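Local coordinates for protein ribosomal silencing factor RsfS (Chromobacterium violaceum, PDB 2ID1) that probably silences ribosomes by binding large-subunit protein uL14, which blocks association of the 30S and 50S subunits and so represses translation, at residues L91-D99 with P109-W119; N45-Q56 with S69-V80. One frame throughout, in Å; residues are numbered along the deposited sequence.

Interaction 1 (L91-D99 with P109-W119)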
loop_
_atom_site.group_PDB
_atom_site.type_symbol
_atom_site.label_atom_id
_atom_site.label_comp_id
_atom_site.label_asym_id
_atom_site.label_seq_id
_atom_site.Cartn_x
_atom_site.Cartn_y
_atom_site.Cartn_z
ATOM N N LEU A 91 3.620 -4.061 7.380
ATOM C CA LEU A 91 3.273 -4.804 8.591
ATOM C C LEU A 91 2.574 -3.888 9.578
ATOM O O LEU A 91 2.896 -2.703 9.673
ATOM C CB LEU A 91 4.522 -5.340 9.247
ATOM C CG LEU A 91 5.181 -6.520 8.560
ATOM C CD1 LEU A 91 6.631 -6.594 8.979
ATOM C CD2 LEU A 91 4.440 -7.784 8.924
ATOM N N PRO A 92 1.643 -4.436 10.370
ATOM C CA PRO A 92 0.888 -3.658 11.360
ATOM C C PRO A 92 1.755 -2.741 12.232
ATOM O O PRO A 92 1.464 -1.542 12.370
ATOM C CB PRO A 92 0.172 -4.737 12.173
ATOM C CG PRO A 92 1.102 -5.911 12.066
ATOM C CD PRO A 92 1.490 -5.878 10.619
ATOM N N ALA A 93 2.817 -3.307 12.816
ATOM C CA ALA A 93 3.747 -2.544 13.663
ATOM C C ALA A 93 4.451 -1.457 12.850
ATOM O O ALA A 93 4.762 -0.388 13.372
ATOM C CB ALA A 93 4.782 -3.478 14.289
ATOM N N VAL A 94 4.703 -1.738 11.575
ATOM C CA VAL A 94 5.356 -0.772 10.717
ATOM C C VAL A 94 4.395 0.348 10.362
ATOM O O VAL A 94 4.723 1.528 10.513
ATOM C CB VAL A 94 5.879 -1.419 9.433
ATOM C CG1 VAL A 94 6.543 -0.366 8.547
ATOM C CG2 VAL A 94 6.875 -2.506 9.787
ATOM N N ARG A 95 3.200 -0.004 9.898
ATOM C CA ARG A 95 2.215 1.017 9.543
ATOM C C ARG A 95 2.032 1.981 10.718
ATOM O O ARG A 95 2.193 3.190 10.565
ATOM C CB ARG A 95 0.896 0.351 9.182
ATOM C CG ARG A 95 -0.162 1.275 8.637
ATOM C CD ARG A 95 -1.288 0.425 8.083
ATOM N NE ARG A 95 -2.385 1.182 7.504
ATOM C CZ ARG A 95 -3.387 0.626 6.831
ATOM N NH1 ARG A 95 -4.364 1.371 6.340
ATOM N NH2 ARG A 95 -3.420 -0.679 6.636
ATOM N N ASP A 96 1.723 1.440 11.894
ATOM C CA ASP A 96 1.535 2.259 13.083
ATOM C C ASP A 96 2.743 3.153 13.406
ATOM O O ASP A 96 2.572 4.307 13.790
ATOM C CB ASP A 96 1.219 1.363 14.291
ATOM C CG ASP A 96 1.771 1.929 15.614
ATOM O OD1 ASP A 96 1.343 3.028 16.036
ATOM O OD2 ASP A 96 2.641 1.268 16.232
ATOM N N TYR A 97 3.958 2.636 13.240
ATOM C CA TYR A 97 5.172 3.396 13.567
ATOM C C TYR A 97 5.406 4.659 12.771
ATOM O O TYR A 97 5.622 5.738 13.333
ATOM C CB TYR A 97 6.406 2.525 13.396
ATOM C CG TYR A 97 7.670 3.191 13.876
ATOM C CD1 TYR A 97 8.807 3.229 13.077
ATOM C CD2 TYR A 97 7.745 3.742 15.148
ATOM C CE1 TYR A 97 9.989 3.797 13.534
ATOM C CE2 TYR A 97 8.920 4.310 15.614
ATOM C CZ TYR A 97 10.038 4.332 14.805
ATOM O OH TYR A 97 11.207 4.877 15.274
ATOM N N TYR A 98 5.407 4.496 11.453
ATOM C CA TYR A 98 5.631 5.596 10.532
ATOM C C TYR A 98 4.367 6.417 10.331
ATOM O O TYR A 98 4.434 7.631 10.110
ATOM C CB TYR A 98 6.132 5.044 9.202
ATOM C CG TYR A 98 7.486 4.395 9.324
ATOM C CD1 TYR A 98 8.647 5.167 9.363
ATOM C CD2 TYR A 98 7.609 3.007 9.429
ATOM C CE1 TYR A 98 9.894 4.578 9.504
ATOM C CE2 TYR A 98 8.852 2.405 9.571
ATOM C CZ TYR A 98 9.993 3.201 9.607
ATOM O OH TYR A 98 11.235 2.623 9.732
ATOM N N ASP A 99 3.215 5.753 10.413
ATOM C CA ASP A 99 1.923 6.431 10.259
ATOM C C ASP A 99 1.953 7.457 9.119
ATOM O O ASP A 99 1.777 8.656 9.344
ATOM C CB ASP A 99 1.544 7.108 11.587
ATOM C CG ASP A 99 0.232 7.863 11.513
ATOM O OD1 ASP A 99 -0.587 7.570 10.613
ATOM O OD2 ASP A 99 0.022 8.741 12.374
ATOM N N PRO A 109 -5.304 2.721 11.273
ATOM C CA PRO A 109 -6.153 1.725 11.945
ATOM C C PRO A 109 -5.615 1.329 13.321
ATOM O O PRO A 109 -4.404 1.310 13.534
ATOM C CB PRO A 109 -6.171 0.562 10.953
ATOM C CG PRO A 109 -4.836 0.671 10.283
ATOM C CD PRO A 109 -4.683 2.161 10.060
ATOM N N SER A 110 -6.519 1.037 14.253
ATOM C CA SER A 110 -6.135 0.646 15.607
ATOM C C SER A 110 -5.059 -0.436 15.591
ATOM O O SER A 110 -5.096 -1.338 14.761
ATOM C CB SER A 110 -7.356 0.126 16.372
ATOM O OG SER A 110 -6.977 -0.440 17.620
ATOM N N PHE A 111 -4.092 -0.344 16.498
ATOM C CA PHE A 111 -3.046 -1.355 16.559
ATOM C C PHE A 111 -3.120 -2.054 17.912
ATOM O O PHE A 111 -3.884 -3.013 18.092
ATOM C CB PHE A 111 -1.660 -0.723 16.381
ATOM C CG PHE A 111 -0.520 -1.724 16.376
ATOM C CD1 PHE A 111 0.721 -1.382 16.911
ATOM C CD2 PHE A 111 -0.684 -3.007 15.844
ATOM C CE1 PHE A 111 1.785 -2.290 16.913
ATOM C CE2 PHE A 111 0.378 -3.927 15.839
ATOM C CZ PHE A 111 1.610 -3.565 16.382
ATOM N N ALA A 112 -2.326 -1.555 18.856
ATOM C CA ALA A 112 -2.251 -2.103 20.208
ATOM C C ALA A 112 -1.953 -3.605 20.224
ATOM O O ALA A 112 -2.790 -4.420 20.643
ATOM C CB ALA A 112 -3.549 -1.811 20.977
ATOM N N VAL A 113 -0.758 -3.967 19.758
ATOM C CA VAL A 113 -0.331 -5.368 19.734
ATOM C C VAL A 113 1.158 -5.489 20.091
ATOM O O VAL A 113 1.608 -6.536 20.562
ATOM C CB VAL A 113 -0.569 -6.018 18.342
ATOM C CG1 VAL A 113 -0.290 -7.520 18.419
ATOM C CG2 VAL A 113 -1.995 -5.751 17.868
ATOM N N GLY A 114 1.905 -4.409 19.863
ATOM C CA GLY A 114 3.328 -4.402 20.161
ATOM C C GLY A 114 4.177 -3.803 19.051
ATOM O O GLY A 114 4.059 -4.207 17.887
ATOM N N ALA A 115 5.027 -2.838 19.414
ATOM C CA ALA A 115 5.927 -2.157 18.471
ATOM C C ALA A 115 7.075 -1.413 19.184
ATOM O O ALA A 115 7.375 -0.260 18.854
ATOM C CB ALA A 115 5.129 -1.177 17.591
ATOM N N ALA A 116 7.709 -2.085 20.152
ATOM C CA ALA A 116 8.833 -1.526 20.929
ATOM C C ALA A 116 10.128 -1.491 20.099
ATOM O O ALA A 116 11.065 -0.738 20.397
ATOM C CB ALA A 116 9.049 -2.353 22.217
ATOM N N LYS A 117 10.164 -2.317 19.056
ATOM C CA LYS A 117 11.310 -2.399 18.152
ATOM C C LYS A 117 10.809 -2.330 16.700
ATOM O O LYS A 117 10.918 -3.311 15.951
ATOM C CB LYS A 117 12.071 -3.714 18.381
ATOM C CG LYS A 117 12.591 -3.900 19.808
ATOM C CD LYS A 117 13.789 -3.007 20.088
ATOM C CE LYS A 117 14.967 -3.416 19.218
ATOM N NZ LYS A 117 15.316 -4.855 19.420
ATOM N N PRO A 118 10.239 -1.169 16.293
ATOM C CA PRO A 118 9.709 -0.932 14.943
ATOM C C PRO A 118 10.834 -0.764 13.916
ATOM O O PRO A 118 10.636 -0.978 12.711
ATOM C CB PRO A 118 8.894 0.338 15.124
ATOM C CG PRO A 118 9.722 1.090 16.112
ATOM C CD PRO A 118 10.025 0.024 17.136
ATOM N N TRP A 119 12.006 -0.367 14.416
ATOM C CA TRP A 119 13.197 -0.183 13.589
ATOM C C TRP A 119 13.961 -1.501 13.487
ATOM O O TRP A 119 14.890 -1.633 12.689
ATOM C CB TRP A 119 14.121 0.883 14.196
ATOM C CG TRP A 119 13.875 2.281 13.688
ATOM C CD1 TRP A 119 13.631 2.654 12.390
ATOM C CD2 TRP A 119 13.907 3.497 14.454
ATOM N NE1 TRP A 119 13.509 4.025 12.301
ATOM C CE2 TRP A 119 13.672 4.568 13.550
ATOM C CE3 TRP A 119 14.110 3.789 15.814
ATOM C CZ2 TRP A 119 13.638 5.909 13.963
ATOM C CZ3 TRP A 119 14.076 5.130 16.226
ATOM C CH2 TRP A 119 13.840 6.170 15.298
#
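Pro118 lies across one face of the Tyr97 ring in a CH-pi contact, with its CG 3.3 Å from the ring centroid of Tyr97. The motif is a short surface helix, 92-98, bound by an irregular C-terminal tail, and apolar and ring contacts carry the contact, without a hydrogen bond between the two segments. Tyr97 has CG anti to its backbone nitrogen (chi1 -173°), which carries the phenol out toward the tail. There its edge meets the face of the Trp119 indole edge-to-face, planes 81° apart; because Trp119 is poorly ordered, that pairing is less certain than the proline contact.

At the other end of the helix, Phe111 spreads its ring over the first turn, CE2 3.8 Å from Pro92 CB. Its CZ also lies 3.8 Å from Ala93 CB, while the carboxylate of Asp96 approaches the CD1 side obliquely. Ala93 CB then packs on Ala115 CB at 4.0 Å, between Phe111 and the Tyr97-Pro118 pair.

Further out, the extended Arg95 side chain holds its guanidinium beneath Pro109. A salt bridge to Glu101 and hydrogen bonds to Thr41 OG1 and the Asp21 carbonyl fix the plane of this largely buried group, joining helix 92-98 to the end of strand 36-41 and to the loop before strand 22-26. Over the centre of that plane sits Pro109 CG, 3.7 Å from Arg95 CZ.

Interaction 2 (N45-Q56 with S69-V80)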
loop_
_atom_site.group_PDB
_atom_site.type_symbol
_atom_site.label_atom_id
_atom_site.label_comp_id
_atom_site.label_asym_id
_atom_site.label_seq_id
_atom_site.Cartn_x
_atom_site.Cartn_y
_atom_site.Cartn_z
ATOM N N ASN A 45 5.508 -11.002 6.570
ATOM C CA ASN A 45 6.270 -10.694 5.367
ATOM C C ASN A 45 5.740 -11.469 4.192
ATOM O O ASN A 45 5.675 -10.958 3.078
ATOM C CB ASN A 45 7.717 -11.063 5.555
ATOM C CG ASN A 45 8.208 -10.694 6.901
ATOM O OD1 ASN A 45 7.727 -11.223 7.912
ATOM N ND2 ASN A 45 9.161 -9.769 6.949
ATOM N N ARG A 46 5.384 -12.720 4.446
ATOM C CA ARG A 46 4.850 -13.562 3.401
ATOM C C ARG A 46 3.618 -12.906 2.820
ATOM O O ARG A 46 3.517 -12.729 1.608
ATOM C CB ARG A 46 4.509 -14.944 3.959
ATOM C CG ARG A 46 5.741 -15.632 4.501
ATOM C CD ARG A 46 5.487 -17.030 5.010
ATOM N NE ARG A 46 4.752 -17.117 6.279
ATOM C CZ ARG A 46 5.056 -16.464 7.399
ATOM N NH1 ARG A 46 4.321 -16.652 8.489
ATOM N NH2 ARG A 46 6.065 -15.608 7.433
ATOM N N GLN A 47 2.685 -12.521 3.680
ATOM C CA GLN A 47 1.464 -11.900 3.190
ATOM C C GLN A 47 1.739 -10.533 2.588
ATOM O O GLN A 47 1.144 -10.150 1.591
ATOM C CB GLN A 47 0.438 -11.737 4.311
ATOM C CG GLN A 47 -0.995 -11.710 3.786
ATOM C CD GLN A 47 -1.945 -10.932 4.668
ATOM O OE1 GLN A 47 -1.822 -10.938 5.894
ATOM N NE2 GLN A 47 -2.913 -10.270 4.048
ATOM N N VAL A 48 2.632 -9.787 3.209
ATOM C CA VAL A 48 2.949 -8.482 2.709
ATOM C C VAL A 48 3.501 -8.550 1.304
ATOM O O VAL A 48 3.085 -7.796 0.432
ATOM C CB VAL A 48 3.973 -7.819 3.588
ATOM C CG1 VAL A 48 4.353 -6.466 3.007
ATOM C CG2 VAL A 48 3.397 -7.665 4.978
ATOM N N LYS A 49 4.456 -9.449 1.097
ATOM C CA LYS A 49 5.075 -9.623 -0.199
ATOM C C LYS A 49 4.086 -10.166 -1.216
ATOM O O LYS A 49 4.187 -9.862 -2.403
ATOM C CB LYS A 49 6.281 -10.547 -0.069
ATOM C CG LYS A 49 7.473 -9.877 0.609
ATOM C CD LYS A 49 8.445 -10.880 1.251
ATOM C CE LYS A 49 9.237 -11.677 0.225
ATOM N NZ LYS A 49 10.064 -12.681 0.947
ATOM N N ALA A 50 3.127 -10.964 -0.753
ATOM C CA ALA A 50 2.106 -11.528 -1.636
ATOM C C ALA A 50 1.145 -10.421 -2.065
ATOM O O ALA A 50 0.726 -10.359 -3.215
ATOM C CB ALA A 50 1.343 -12.637 -0.918
ATOM N N LEU A 51 0.794 -9.556 -1.123
ATOM C CA LEU A 51 -0.093 -8.441 -1.410
ATOM C C LEU A 51 0.632 -7.536 -2.415
ATOM O O LEU A 51 0.040 -7.091 -3.399
ATOM C CB LEU A 51 -0.422 -7.669 -0.121
ATOM C CG LEU A 51 -1.295 -8.358 0.946
ATOM C CD1 LEU A 51 -1.118 -7.665 2.281
ATOM C CD2 LEU A 51 -2.760 -8.352 0.517
ATOM N N ALA A 52 1.919 -7.283 -2.169
ATOM C CA ALA A 52 2.721 -6.457 -3.057
ATOM C C ALA A 52 2.778 -7.109 -4.436
ATOM O O ALA A 52 2.623 -6.434 -5.447
ATOM C CB ALA A 52 4.114 -6.295 -2.508
ATOM N N ASN A 53 2.992 -8.419 -4.489
ATOM C CA ASN A 53 3.059 -9.088 -5.775
ATOM C C ASN A 53 1.732 -9.047 -6.483
ATOM O O ASN A 53 1.663 -8.746 -7.672
ATOM C CB ASN A 53 3.498 -10.545 -5.632
ATOM C CG ASN A 53 5.013 -10.699 -5.441
ATOM O OD1 ASN A 53 5.812 -9.948 -6.023
ATOM N ND2 ASN A 53 5.411 -11.690 -4.644
ATOM N N SER A 54 0.664 -9.355 -5.760
ATOM C CA SER A 54 -0.671 -9.342 -6.356
ATOM C C SER A 54 -0.965 -7.982 -7.003
ATOM O O SER A 54 -1.509 -7.915 -8.101
ATOM C CB SER A 54 -1.724 -9.659 -5.296
ATOM O OG SER A 54 -2.992 -9.818 -5.895
ATOM N N VAL A 55 -0.606 -6.900 -6.324
ATOM C CA VAL A 55 -0.846 -5.589 -6.889
ATOM C C VAL A 55 -0.096 -5.390 -8.194
ATOM O O VAL A 55 -0.624 -4.792 -9.127
ATOM C CB VAL A 55 -0.428 -4.471 -5.939
ATOM C CG1 VAL A 55 -0.441 -3.131 -6.670
ATOM C CG2 VAL A 55 -1.364 -4.433 -4.755
ATOM N N GLN A 56 1.136 -5.871 -8.279
ATOM C CA GLN A 56 1.880 -5.683 -9.513
ATOM C C GLN A 56 1.340 -6.566 -10.624
ATOM O O GLN A 56 1.092 -6.095 -11.729
ATOM C CB GLN A 56 3.363 -5.973 -9.309
ATOM C CG GLN A 56 4.109 -4.946 -8.498
ATOM C CD GLN A 56 5.561 -5.340 -8.303
ATOM O OE1 GLN A 56 6.316 -5.482 -9.272
ATOM N NE2 GLN A 56 5.959 -5.532 -7.051
ATOM N N SER A 69 9.046 -1.094 -7.737
ATOM C CA SER A 69 8.751 -1.421 -6.356
ATOM C C SER A 69 9.973 -1.148 -5.496
ATOM O O SER A 69 11.058 -0.880 -6.010
ATOM C CB SER A 69 8.357 -2.894 -6.214
ATOM O OG SER A 69 9.373 -3.634 -5.549
ATOM N N GLU A 70 9.791 -1.234 -4.182
ATOM C CA GLU A 70 10.876 -0.991 -3.244
ATOM C C GLU A 70 10.537 -1.656 -1.928
ATOM O O GLU A 70 9.392 -1.630 -1.485
ATOM C CB GLU A 70 11.056 0.510 -3.032
ATOM C CG GLU A 70 12.308 0.894 -2.255
ATOM C CD GLU A 70 12.354 2.386 -1.931
ATOM O OE1 GLU A 70 12.044 3.203 -2.833
ATOM O OE2 GLU A 70 12.703 2.740 -0.780
ATOM N N GLY A 71 11.538 -2.254 -1.304
ATOM C CA GLY A 71 11.309 -2.919 -0.035
ATOM C C GLY A 71 10.592 -4.246 -0.176
ATOM O O GLY A 71 10.110 -4.797 0.815
ATOM N N HIS A 72 10.528 -4.765 -1.400
ATOM C CA HIS A 72 9.858 -6.030 -1.632
ATOM C C HIS A 72 10.628 -7.195 -1.008
ATOM O O HIS A 72 10.117 -8.311 -0.890
ATOM C CB HIS A 72 9.699 -6.292 -3.128
ATOM C CG HIS A 72 8.718 -7.378 -3.435
ATOM N ND1 HIS A 72 7.379 -7.130 -3.643
ATOM C CD2 HIS A 72 8.859 -8.727 -3.460
ATOM C CE1 HIS A 72 6.735 -8.278 -3.776
ATOM N NE2 HIS A 72 7.610 -9.262 -3.668
ATOM N N GLU A 73 11.858 -6.926 -0.594
ATOM C CA GLU A 73 12.726 -7.938 -0.015
ATOM C C GLU A 73 12.377 -8.329 1.414
ATOM O O GLU A 73 11.913 -9.440 1.659
ATOM C CB GLU A 73 14.164 -7.437 -0.095
ATOM C CG GLU A 73 14.294 -5.936 0.260
ATOM C CD GLU A 73 14.503 -5.006 -0.950
ATOM O OE1 GLU A 73 14.231 -5.406 -2.110
ATOM O OE2 GLU A 73 14.934 -3.855 -0.719
ATOM N N SER A 74 12.604 -7.420 2.357
ATOM C CA SER A 74 12.325 -7.676 3.773
ATOM C C SER A 74 10.843 -7.942 4.045
ATOM O O SER A 74 10.497 -8.667 4.981
ATOM C CB SER A 74 12.753 -6.482 4.607
ATOM O OG SER A 74 11.809 -5.427 4.442
ATOM N N GLY A 75 9.975 -7.329 3.243
ATOM C CA GLY A 75 8.544 -7.524 3.410
ATOM C C GLY A 75 7.978 -6.833 4.637
ATOM O O GLY A 75 7.050 -7.322 5.281
ATOM N N GLU A 76 8.534 -5.676 4.958
ATOM C CA GLU A 76 8.076 -4.946 6.122
ATOM C C GLU A 76 7.281 -3.728 5.684
ATOM O O GLU A 76 6.241 -3.399 6.261
ATOM C CB GLU A 76 9.284 -4.551 6.962
ATOM C CG GLU A 76 10.257 -5.709 7.137
ATOM C CD GLU A 76 11.378 -5.380 8.078
ATOM O OE1 GLU A 76 12.064 -4.363 7.835
ATOM O OE2 GLU A 76 11.582 -6.134 9.057
ATOM N N TRP A 77 7.771 -3.085 4.637
ATOM C CA TRP A 77 7.137 -1.905 4.086
ATOM C C TRP A 77 7.468 -1.889 2.610
ATOM O O TRP A 77 8.535 -1.424 2.215
ATOM C CB TRP A 77 7.677 -0.645 4.767
ATOM C CG TRP A 77 7.212 0.629 4.163
ATOM C CD1 TRP A 77 6.416 0.784 3.062
ATOM C CD2 TRP A 77 7.543 1.946 4.600
ATOM N NE1 TRP A 77 6.233 2.118 2.781
ATOM C CE2 TRP A 77 6.910 2.861 3.710
ATOM C CE3 TRP A 77 8.312 2.454 5.659
ATOM C CZ2 TRP A 77 7.021 4.245 3.839
ATOM C CZ3 TRP A 77 8.429 3.840 5.794
ATOM C CH2 TRP A 77 7.780 4.720 4.884
ATOM N N VAL A 78 6.550 -2.419 1.810
ATOM C CA VAL A 78 6.711 -2.479 0.361
ATOM C C VAL A 78 5.901 -1.360 -0.286
ATOM O O VAL A 78 4.736 -1.149 0.052
ATOM C CB VAL A 78 6.217 -3.833 -0.205
ATOM C CG1 VAL A 78 6.418 -3.879 -1.725
ATOM C CG2 VAL A 78 6.956 -4.981 0.472
ATOM N N LEU A 79 6.531 -0.655 -1.221
ATOM C CA LEU A 79 5.899 0.458 -1.929
ATOM C C LEU A 79 5.827 0.202 -3.420
ATOM O O LEU A 79 6.841 0.223 -4.098
ATOM C CB LEU A 79 6.699 1.737 -1.717
ATOM C CG LEU A 79 6.369 2.853 -2.704
ATOM C CD1 LEU A 79 5.315 3.743 -2.118
ATOM C CD2 LEU A 79 7.622 3.674 -3.000
ATOM N N VAL A 80 4.625 -0.026 -3.931
ATOM C CA VAL A 80 4.454 -0.261 -5.357
ATOM C C VAL A 80 4.058 1.033 -6.050
ATOM O O VAL A 80 2.907 1.441 -5.985
ATOM C CB VAL A 80 3.371 -1.297 -5.618
ATOM C CG1 VAL A 80 3.043 -1.319 -7.103
ATOM C CG2 VAL A 80 3.838 -2.670 -5.159
#
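Ser69 begins the contact, its CB lying 3.7 Å from Gln56 NE2 near the C-terminal end of the helical segment. Helix 45-61 covers one face of the mixed sheet in an alpha/beta layer, and the axes of 45-56 and strand 77-80 run parallel, 8.9 Å apart. The loop that leads into the strand folds back along the side of the helix.

His72 is the main side chain of that loop. With chi1 at -165°, its imidazole swings to the carbonyl side of its own backbone and in among Lys49, Ala52, Asn53 and Gln56. Ala52 CB comes obliquely to the ring, 3.5 Å from His72 CE1, while the Asn53 side chain crosses that of His72 at about a right angle, its amide plane tilted 41° from the ring; the Gln56 amide plane is perpendicular to the imidazole. The aliphatic part of Lys49 runs on past the carbonyls of His72 and Glu73.

The Ser74 carbonyl then accepts a nearly straight hydrogen bond from Asn45 ND2, 2.6 Å long, tying the loop to the first turn of the helix. Gly75, with positive phi, fits directly against that turn, its bare CA 3.8 Å from Lys49 CG. Its carbonyl oxygen also takes a CA-H...O contact from Asn45.

Glu76 CG only skirts the Asn45 amide before the strand begins. From there alternate residues face the helix: Val78 and Val80 point into the buried layer, whereas Trp77 and Leu79 point away, Trp77 meeting His88 and Tyr98. Val78 CG2 meets Val48 CG1 at 3.9 Å, the two side chains lying alongside, head to tail. Val80 CG1 ends the row, 4.0 Å from Val55 CG1.

In the fold
Following the chain, helix 45-61 comes right after strand 36-41, and interaction 2 closes a loop by bringing strand 77-82 and the turns before it back onto that helix. The chain then reverses into strand 85-90, which pairs with 77-82, and runs out of the sheet into helix 92-98. Interaction 1 closes the second loop, past helix 100-103, where the tail 109-119 returns to helix 92-98. The two loops follow in series, neither nested nor crossed, with centres about 17 Å apart. They meet where strand 85-90 ends: Leu91 N probably bonds to Glu76 O, and Tyr98 packs on Trp77, so the helix-sheet layer adjoins the C-terminal appendage.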